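Local coordinates for protein beta-ketoacyl synthase (Burkholderia phymatum, PDB 4EWG) that probably condenses acyl groups with malonyl units on acyl carrier protein, as a beta-ketoacyl synthase of the thiolase-like superfamily, at residues E86-D91 with A239-L244; T11-V16 with T352-K357; W155-R160 with L189-G194. All blocks are in the same frame, centred on the assembly; numbering follows the deposited sequence.

Contact 1. Residues E86-D91 with A239-L244; sequences ELALAD and AATLVL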
loop_
_atom_site.group_PDB
_atom_site.type_symbol
_atom_site.label_atom_id
_atom_site.label_comp_id
_atom_site.label_asym_id
_atom_site.label_seq_id
_atom_site.Cartn_x
_atom_site.Cartn_y
_atom_site.Cartn_z
ATOM N N GLU A 86 -10.765 -3.226 16.891
ATOM C CA GLU A 86 -11.860 -3.584 17.775
ATOM C C GLU A 86 -11.907 -2.710 19.028
ATOM O O GLU A 86 -12.971 -2.243 19.417
ATOM C CB GLU A 86 -11.748 -5.050 18.197
ATOM C CG GLU A 86 -12.901 -5.587 19.054
ATOM C CD GLU A 86 -12.705 -7.066 19.415
ATOM O OE1 GLU A 86 -13.581 -7.904 19.151
ATOM O OE2 GLU A 86 -11.631 -7.411 19.964
ATOM N N LEU A 87 -10.755 -2.490 19.644
ATOM C CA LEU A 87 -10.690 -1.636 20.806
ATOM C C LEU A 87 -11.086 -0.184 20.413
ATOM O O LEU A 87 -11.866 0.466 21.117
ATOM C CB LEU A 87 -9.289 -1.689 21.438
ATOM C CG LEU A 87 -9.000 -3.016 22.153
ATOM C CD1 LEU A 87 -7.514 -3.348 22.275
ATOM C CD2 LEU A 87 -9.697 -3.091 23.522
ATOM N N ALA A 88 -10.576 0.285 19.277
ATOM C CA ALA A 88 -10.802 1.665 18.841
ATOM C C ALA A 88 -12.257 1.891 18.488
ATOM O O ALA A 88 -12.812 2.930 18.804
ATOM C CB ALA A 88 -9.933 2.010 17.660
ATOM N N LEU A 89 -12.855 0.928 17.805
ATOM C CA LEU A 89 -14.277 0.981 17.523
ATOM C C LEU A 89 -15.131 1.008 18.792
ATOM O O LEU A 89 -16.087 1.782 18.876
ATOM C CB LEU A 89 -14.687 -0.194 16.679
ATOM C CG LEU A 89 -14.348 -0.078 15.223
ATOM C CD1 LEU A 89 -14.599 -1.463 14.636
ATOM C CD2 LEU A 89 -15.205 0.994 14.572
ATOM N N ALA A 90 -14.802 0.198 19.783
ATOM C CA ALA A 90 -15.598 0.216 21.044
ATOM C C ALA A 90 -15.486 1.601 21.619
ATOM O O ALA A 90 -16.483 2.220 22.010
ATOM C CB ALA A 90 -15.113 -0.820 22.055
ATOM N N ASP A 91 -14.250 2.085 21.668
ATOM C CA ASP A 91 -13.966 3.347 22.303
ATOM C C ASP A 91 -14.727 4.438 21.562
ATOM O O ASP A 91 -15.185 5.379 22.188
ATOM C CB ASP A 91 -12.437 3.614 22.332
ATOM C CG ASP A 91 -12.090 5.025 22.787
ATOM O OD1 ASP A 91 -12.402 5.402 23.964
ATOM O OD2 ASP A 91 -11.499 5.762 21.971
ATOM N N ALA A 239 0.134 -3.153 17.359
ATOM C CA ALA A 239 -0.726 -2.424 16.444
ATOM C C ALA A 239 -1.419 -1.314 17.160
ATOM O O ALA A 239 -1.570 -1.335 18.388
ATOM C CB ALA A 239 -1.769 -3.361 15.829
ATOM N N ALA A 240 -1.911 -0.364 16.377
ATOM C CA ALA A 240 -2.676 0.763 16.918
ATOM C C ALA A 240 -3.631 1.242 15.808
ATOM O O ALA A 240 -3.267 1.251 14.620
ATOM C CB ALA A 240 -1.752 1.899 17.399
ATOM N N THR A 241 -4.853 1.568 16.202
ATOM C CA THR A 241 -5.849 2.035 15.279
ATOM C C THR A 241 -6.475 3.317 15.827
ATOM O O THR A 241 -6.833 3.394 17.029
ATOM C CB THR A 241 -6.977 1.002 15.097
ATOM O OG1 THR A 241 -6.439 -0.254 14.645
ATOM C CG2 THR A 241 -8.016 1.509 14.061
ATOM N N LEU A 242 -6.655 4.293 14.946
ATOM C CA LEU A 242 -7.498 5.452 15.250
ATOM C C LEU A 242 -8.771 5.409 14.399
ATOM O O LEU A 242 -8.751 4.999 13.212
ATOM C CB LEU A 242 -6.774 6.751 14.993
ATOM C CG LEU A 242 -5.418 6.975 15.630
ATOM C CD1 LEU A 242 -4.835 8.295 15.094
ATOM C CD2 LEU A 242 -5.594 7.026 17.129
ATOM N N VAL A 243 -9.890 5.793 15.021
ATOM C CA VAL A 243 -11.139 6.009 14.295
ATOM C C VAL A 243 -11.174 7.512 13.913
ATOM O O VAL A 243 -11.236 8.384 14.767
ATOM C CB VAL A 243 -12.379 5.643 15.126
ATOM C CG1 VAL A 243 -13.625 6.002 14.355
ATOM C CG2 VAL A 243 -12.379 4.161 15.522
ATOM N N LEU A 244 -11.104 7.790 12.640
ATOM C CA LEU A 244 -11.210 9.150 12.141
ATOM C C LEU A 244 -12.632 9.323 11.689
ATOM O O LEU A 244 -13.254 8.373 11.177
ATOM C CB LEU A 244 -10.275 9.389 10.935
ATOM C CG LEU A 244 -8.787 9.693 11.147
ATOM C CD1 LEU A 244 -8.144 8.606 12.000
ATOM C CD2 LEU A 244 -8.083 9.791 9.783
#
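Ala88 meets Thr241 with its methyl group and Val243 with its methyl and its carbonyl oxygen. Ala88 CB lies 3.5 Å from Thr241 O. The same Ala88 CB is 3.9 Å from Val243 CG2. On the strand, Thr241 and Val243 are alternate residues, and both direct their CB toward the helix. Thr241 meets the alanine with carbon: Thr241 CB is 4.0 Å from Ala88 CB, and Thr241 CG2 follows close behind. Val243 CG2 comes to 3.5 Å from Ala88 O. This branch lies anti to its own carbonyl carbon, while CG1 takes the position anti to the backbone N (chi1 175°). Leu89 adds a looser apolar contact, Leu89 CD2 to Val243 CG2 at 4.3 Å. No hydrogen bond crosses between the two segments.

The small alanine lets the backbones come close. The axes of the two short segments approach to 7.5 Å and run roughly parallel, at 32°. Ala88 CA and Thr241 CA are 6.1 Å apart.

A second shell fixes the polar end of Thr241. Its OG1 is hydrogen-bonded to Tyr109 OH and to Ser85 OG, about one turn before Ala88 on the helix. The threonine thus packs by carbon and bonds by oxygen.

Helix 76-92 lies on the outer face of the N-terminal-half sheet, and Ala84 and Ala92 extend its packing along the strand. Leu242 and Leu244 turn to the inner face, against helix 170-183 in the middle helical layer of the thiolase fold. Strand 238-246 is therefore sandwiched between the two helices, with strands 8-16 and 189-196 at its edges.

Contact 2. Residues T11-V16 with T352-K357; sequences TGMGGV and TIEMMK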
loop_
_atom_site.group_PDB
_atom_site.type_symbol
_atom_site.label_atom_id
_atom_site.label_comp_id
_atom_site.label_asym_id
_atom_site.label_seq_id
_atom_site.Cartn_x
_atom_site.Cartn_y
_atom_site.Cartn_z
ATOM N N THR A 11 -12.290 9.955 17.053
ATOM C CA THR A 11 -13.324 9.619 18.081
ATOM C C THR A 11 -13.108 8.238 18.700
ATOM O O THR A 11 -13.839 7.848 19.603
ATOM C CB THR A 11 -14.706 9.663 17.441
ATOM O OG1 THR A 11 -14.673 8.860 16.255
ATOM C CG2 THR A 11 -15.042 11.070 17.012
ATOM N N GLY A 12 -12.090 7.508 18.220
ATOM C CA GLY A 12 -11.709 6.203 18.784
ATOM C C GLY A 12 -10.203 5.970 18.716
ATOM O O GLY A 12 -9.574 6.280 17.697
ATOM N N MET A 13 -9.609 5.462 19.806
ATOM C CA MET A 13 -8.179 5.090 19.831
ATOM C C MET A 13 -8.015 3.793 20.598
ATOM O O MET A 13 -8.654 3.591 21.645
ATOM C CB MET A 13 -7.312 6.167 20.512
ATOM C CG MET A 13 -7.639 7.576 20.099
ATOM S SD MET A 13 -6.446 8.834 20.631
ATOM C CE MET A 13 -6.549 8.659 22.418
ATOM N N GLY A 14 -7.150 2.923 20.098
ATOM C CA GLY A 14 -6.845 1.681 20.750
ATOM C C GLY A 14 -5.698 0.950 20.081
ATOM O O GLY A 14 -5.329 1.228 18.942
ATOM N N GLY A 15 -5.168 -0.034 20.780
ATOM C CA GLY A 15 -4.112 -0.870 20.246
ATOM C C GLY A 15 -3.644 -1.962 21.188
ATOM O O GLY A 15 -4.175 -2.135 22.314
ATOM N N VAL A 16 -2.687 -2.730 20.683
ATOM C CA VAL A 16 -2.117 -3.849 21.351
ATOM C C VAL A 16 -0.607 -3.519 21.411
ATOM O O VAL A 16 0.006 -3.393 20.378
ATOM C CB VAL A 16 -2.510 -5.159 20.532
ATOM C CG1 VAL A 16 -1.486 -6.229 20.669
ATOM C CG2 VAL A 16 -3.874 -5.721 20.971
ATOM N N THR A 352 0.708 10.124 21.635
ATOM C CA THR A 352 0.901 11.577 21.591
ATOM C C THR A 352 -0.411 12.346 21.912
ATOM O O THR A 352 -0.371 13.361 22.584
ATOM C CB THR A 352 1.479 12.035 20.234
ATOM O OG1 THR A 352 2.768 11.474 20.093
ATOM C CG2 THR A 352 1.601 13.538 20.134
ATOM N N ILE A 353 -1.548 11.856 21.423
ATOM C CA ILE A 353 -2.844 12.468 21.727
ATOM C C ILE A 353 -3.230 12.247 23.203
ATOM O O ILE A 353 -3.731 13.155 23.857
ATOM C CB ILE A 353 -3.956 11.940 20.824
ATOM C CG1 ILE A 353 -3.741 12.382 19.376
ATOM C CG2 ILE A 353 -5.304 12.473 21.264
ATOM C CD1 ILE A 353 -4.628 11.640 18.414
ATOM N N GLU A 354 -2.951 11.064 23.718
ATOM C CA GLU A 354 -3.195 10.773 25.122
ATOM C C GLU A 354 -2.365 11.685 26.029
ATOM O O GLU A 354 -2.865 12.205 27.019
ATOM C CB GLU A 354 -2.865 9.321 25.456
ATOM C CG GLU A 354 -3.650 8.300 24.661
ATOM C CD GLU A 354 -5.046 8.032 25.203
ATOM O OE1 GLU A 354 -5.687 8.958 25.740
ATOM O OE2 GLU A 354 -5.506 6.872 25.067
ATOM N N MET A 355 -1.103 11.900 25.669
ATOM C CA MET A 355 -0.251 12.765 26.434
ATOM C C MET A 355 -0.728 14.208 26.335
ATOM O O MET A 355 -0.806 14.911 27.348
ATOM C CB MET A 355 1.172 12.629 25.948
ATOM C CG MET A 355 1.763 11.274 26.285
ATOM S SD MET A 355 3.530 11.178 25.962
ATOM C CE MET A 355 3.540 11.398 24.186
ATOM N N MET A 356 -1.078 14.640 25.134
ATOM C CA MET A 356 -1.605 15.995 24.930
ATOM C C MET A 356 -2.825 16.254 25.771
ATOM O O MET A 356 -2.917 17.295 26.368
ATOM C CB MET A 356 -1.958 16.257 23.454
ATOM C CG MET A 356 -2.682 17.578 23.220
ATOM S SD MET A 356 -2.820 18.056 21.499
ATOM C CE MET A 356 -4.179 17.060 20.899
ATOM N N LYS A 357 -3.758 15.298 25.819
ATOM C CA LYS A 357 -4.994 15.474 26.624
ATOM C C LYS A 357 -4.698 15.671 28.082
ATOM O O LYS A 357 -5.469 16.318 28.787
ATOM C CB LYS A 357 -5.929 14.286 26.506
ATOM C CG LYS A 357 -6.746 14.243 25.219
ATOM C CD LYS A 357 -7.345 12.859 24.990
ATOM C CE LYS A 357 -8.608 12.628 25.801
ATOM N NZ LYS A 357 -8.961 11.176 25.905
#
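Met13 meets helix 352-357 with the end of its side chain, where SD lies against Ile353 and CE against Glu354. The methionine and the isoleucine cross at a slant. Met13 SD is 3.9 Å from Ile353 CG2 and 4.0 Å from Ile353 CD1, so it rests between the two branches. Toward Glu354 the geometry is different, because the two side chains come from opposite directions. Met13 CE stands 3.2 Å from Glu354 CD and 3.4 Å from each of Glu354 OE1 and OE2. The methyl sits over the flat face of the carboxylate, above CD, in a tight contact.

Bends in both chains bring this about. The methionine turns at its last torsion (chi3 -61°), and the glutamate folds at its second (chi2 -82°). The CB of Glu354 does not point at the strand, yet the bend brings its carboxylate to the methionine methyl.

The carboxylate has other partners that hold it in place. Glu354 OE2 takes a hydrogen bond from Trp350 NE1, and OE1 forms a salt bridge with Arg358. Lys357 NZ is 4.0 Å from Glu354 OE1, a long salt bridge.

The backbones stay well apart, with Met13 CA 9.2 Å from Glu354 CA, and the methionine spans the gap. Helix 344-358 belongs, with helix 170-183, to the buried middle helical layer between the two sheets of the thiolase fold. Met13 of the N-terminal strand 8-16 points into that layer.

Contact 3. Residues W155-R160 with L189-G194; sequences WDLKGR and LMLAGG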
loop_
_atom_site.group_PDB
_atom_site.type_symbol
_atom_site.label_atom_id
_atom_site.label_comp_id
_atom_site.label_asym_id
_atom_site.label_seq_id
_atom_site.Cartn_x
_atom_site.Cartn_y
_atom_site.Cartn_z
ATOM N N TRP A 155 -15.383 -6.423 9.935
ATOM C CA TRP A 155 -16.644 -5.730 10.228
ATOM C C TRP A 155 -17.474 -5.563 9.000
ATOM O O TRP A 155 -18.370 -4.744 8.937
ATOM C CB TRP A 155 -16.371 -4.391 10.907
ATOM C CG TRP A 155 -15.939 -4.569 12.372
ATOM C CD1 TRP A 155 -16.745 -4.687 13.478
ATOM C CD2 TRP A 155 -14.604 -4.671 12.876
ATOM N NE1 TRP A 155 -15.998 -4.845 14.615
ATOM C CE2 TRP A 155 -14.715 -4.856 14.319
ATOM C CE3 TRP A 155 -13.361 -4.659 12.300
ATOM C CZ2 TRP A 155 -13.617 -4.996 15.121
ATOM C CZ3 TRP A 155 -12.269 -4.814 13.112
ATOM C CH2 TRP A 155 -12.397 -4.971 14.506
ATOM N N ASP A 156 -17.177 -6.370 7.999
ATOM C CA ASP A 156 -17.969 -6.379 6.814
ATOM C C ASP A 156 -18.028 -5.009 6.174
ATOM O O ASP A 156 -19.044 -4.634 5.589
ATOM C CB ASP A 156 -19.388 -6.826 7.207
ATOM C CG ASP A 156 -20.169 -7.267 6.071
ATOM O OD1 ASP A 156 -19.802 -8.304 5.498
ATOM O OD2 ASP A 156 -21.174 -6.597 5.721
ATOM N N LEU A 157 -16.945 -4.250 6.275
ATOM C CA LEU A 157 -16.954 -2.856 5.817
ATOM C C LEU A 157 -16.932 -2.806 4.291
ATOM O O LEU A 157 -16.425 -3.715 3.641
ATOM C CB LEU A 157 -15.776 -2.080 6.395
ATOM C CG LEU A 157 -15.673 -2.059 7.925
ATOM C CD1 LEU A 157 -14.379 -1.316 8.345
ATOM C CD2 LEU A 157 -16.895 -1.420 8.541
ATOM N N LYS A 158 -17.543 -1.756 3.734
ATOM C CA LYS A 158 -17.761 -1.669 2.307
ATOM C C LYS A 158 -17.258 -0.366 1.740
ATOM O O LYS A 158 -17.557 -0.035 0.614
ATOM C CB LYS A 158 -19.261 -1.915 1.965
ATOM C CG LYS A 158 -19.709 -3.348 2.279
ATOM C CD LYS A 158 -21.235 -3.579 2.275
ATOM C CE LYS A 158 -21.630 -4.867 3.025
ATOM N NZ LYS A 158 -21.765 -4.628 4.499
ATOM N N GLY A 159 -16.436 0.346 2.518
ATOM C CA GLY A 159 -15.789 1.552 2.069
ATOM C C GLY A 159 -14.477 1.268 1.357
ATOM O O GLY A 159 -14.111 0.112 1.086
ATOM N N ARG A 160 -13.744 2.324 1.036
ATOM C CA ARG A 160 -12.506 2.154 0.280
ATOM C C ARG A 160 -11.415 1.637 1.187
ATOM O O ARG A 160 -11.395 1.939 2.389
ATOM C CB ARG A 160 -12.076 3.399 -0.470
ATOM C CG ARG A 160 -12.291 4.714 0.230
ATOM C CD ARG A 160 -11.585 5.865 -0.492
ATOM N NE ARG A 160 -12.160 6.150 -1.797
ATOM C CZ ARG A 160 -11.695 7.081 -2.647
ATOM N NH1 ARG A 160 -10.635 7.811 -2.341
ATOM N NH2 ARG A 160 -12.296 7.287 -3.811
ATOM N N LEU A 189 -16.197 7.910 7.604
ATOM C CA LEU A 189 -15.380 7.356 8.662
ATOM C C LEU A 189 -14.277 6.531 8.067
ATOM O O LEU A 189 -14.405 6.032 6.971
ATOM C CB LEU A 189 -16.238 6.445 9.554
ATOM C CG LEU A 189 -17.260 7.201 10.405
ATOM C CD1 LEU A 189 -18.709 6.707 10.128
ATOM C CD2 LEU A 189 -16.860 7.154 11.884
ATOM N N MET A 190 -13.190 6.380 8.811
ATOM C CA MET A 190 -12.069 5.516 8.423
ATOM C C MET A 190 -11.457 4.923 9.674
ATOM O O MET A 190 -11.269 5.631 10.689
ATOM C CB MET A 190 -10.964 6.294 7.676
ATOM C CG MET A 190 -11.318 6.806 6.282
ATOM S SD MET A 190 -11.600 5.510 5.054
ATOM C CE MET A 190 -9.924 5.066 4.522
ATOM N N LEU A 191 -11.173 3.624 9.622
ATOM C CA LEU A 191 -10.202 3.017 10.529
ATOM C C LEU A 191 -8.817 3.242 9.904
ATOM O O LEU A 191 -8.610 2.946 8.733
ATOM C CB LEU A 191 -10.458 1.529 10.683
ATOM C CG LEU A 191 -11.848 1.190 11.283
ATOM C CD1 LEU A 191 -11.984 -0.302 11.342
ATOM C CD2 LEU A 191 -12.074 1.847 12.661
ATOM N N ALA A 192 -7.895 3.804 10.669
ATOM C CA ALA A 192 -6.545 4.016 10.176
ATOM C C ALA A 192 -5.554 3.533 11.212
ATOM O O ALA A 192 -5.653 3.872 12.380
ATOM C CB ALA A 192 -6.310 5.483 9.846
ATOM N N GLY A 193 -4.584 2.746 10.774
ATOM C CA GLY A 193 -3.582 2.258 11.676
ATOM C C GLY A 193 -2.439 1.554 11.007
ATOM O O GLY A 193 -2.270 1.607 9.767
ATOM N N GLY A 194 -1.627 0.929 11.848
ATOM C CA GLY A 194 -0.497 0.145 11.398
ATOM C C GLY A 194 -0.229 -0.956 12.372
ATOM O O GLY A 194 -0.634 -0.873 13.538
#
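The turn that follows helix 146-154 brings Leu157 across strand 105-110 to Leu191 of strand 189-196. The helix ends in a Schellman motif, with Asp156 at positive phi as its C-prime residue. Leu157 N is hydrogen-bonded to Ser152 O, and Asp156 N to Leu153 O. Leu157 then points its CB at the strand. Leu157 CD1 touches Leu191 CD1 at 4.0 Å, and the two leucine side chains cross at about a right angle.

At Arg160, later in the loop, the partner is Met190. It curls toward the loop through bends at chi2 and chi3 (-66° and -82°). Met190 CE ends 4.1 Å from Arg160 O. No hydrogen bond links the segments directly.

Between the two lies strand 105-110, part of the N-terminal-half sheet of the thiolase fold. Arg160 and Leu191 both make backbone hydrogen bonds to it, and Met105 packs on both leucines. Met190 also packs on Ala178 and Ile182 of helix 170-183.

The polar groups bond within the loop, to nearby residues and to the second subunit. Lys158 NZ donates to Asp156 O at 2.9 Å and is hydrogen-bonded to Ser101 O. Arg160 NH1 bonds to Asn181 OD1 of its own chain and forms a salt bridge with Glu180 of the second subunit. Gly159 O is hydrogen-bonded to Ser268 OG of that subunit.

The three contacts share the N-terminal-half sheet of the thiolase fold. Strand 238-246 of contact 1 lies between strand 8-16 of contact 2 and strand 189-196 of contact 3. Backbone pairs bind it on both edges: Val243 N to Gly12 O at 2.7 Å, and Leu242 N to Ala192 O at 2.8 Å. Contacts 1 and 3 also meet through Trp155, which packs on Glu86 and Leu89. Contacts 2 and 3 do not touch; their centres are about 18 Å apart. All three interfaces are buried. Contact 1 sets methyl groups against aliphatic carbon and backbone carbonyls. Contact 2 sets a methionine sulfur on isoleucine and its methyl on a carboxylate. Contact 3, farthest from the chain centre, reaches the subunit interface.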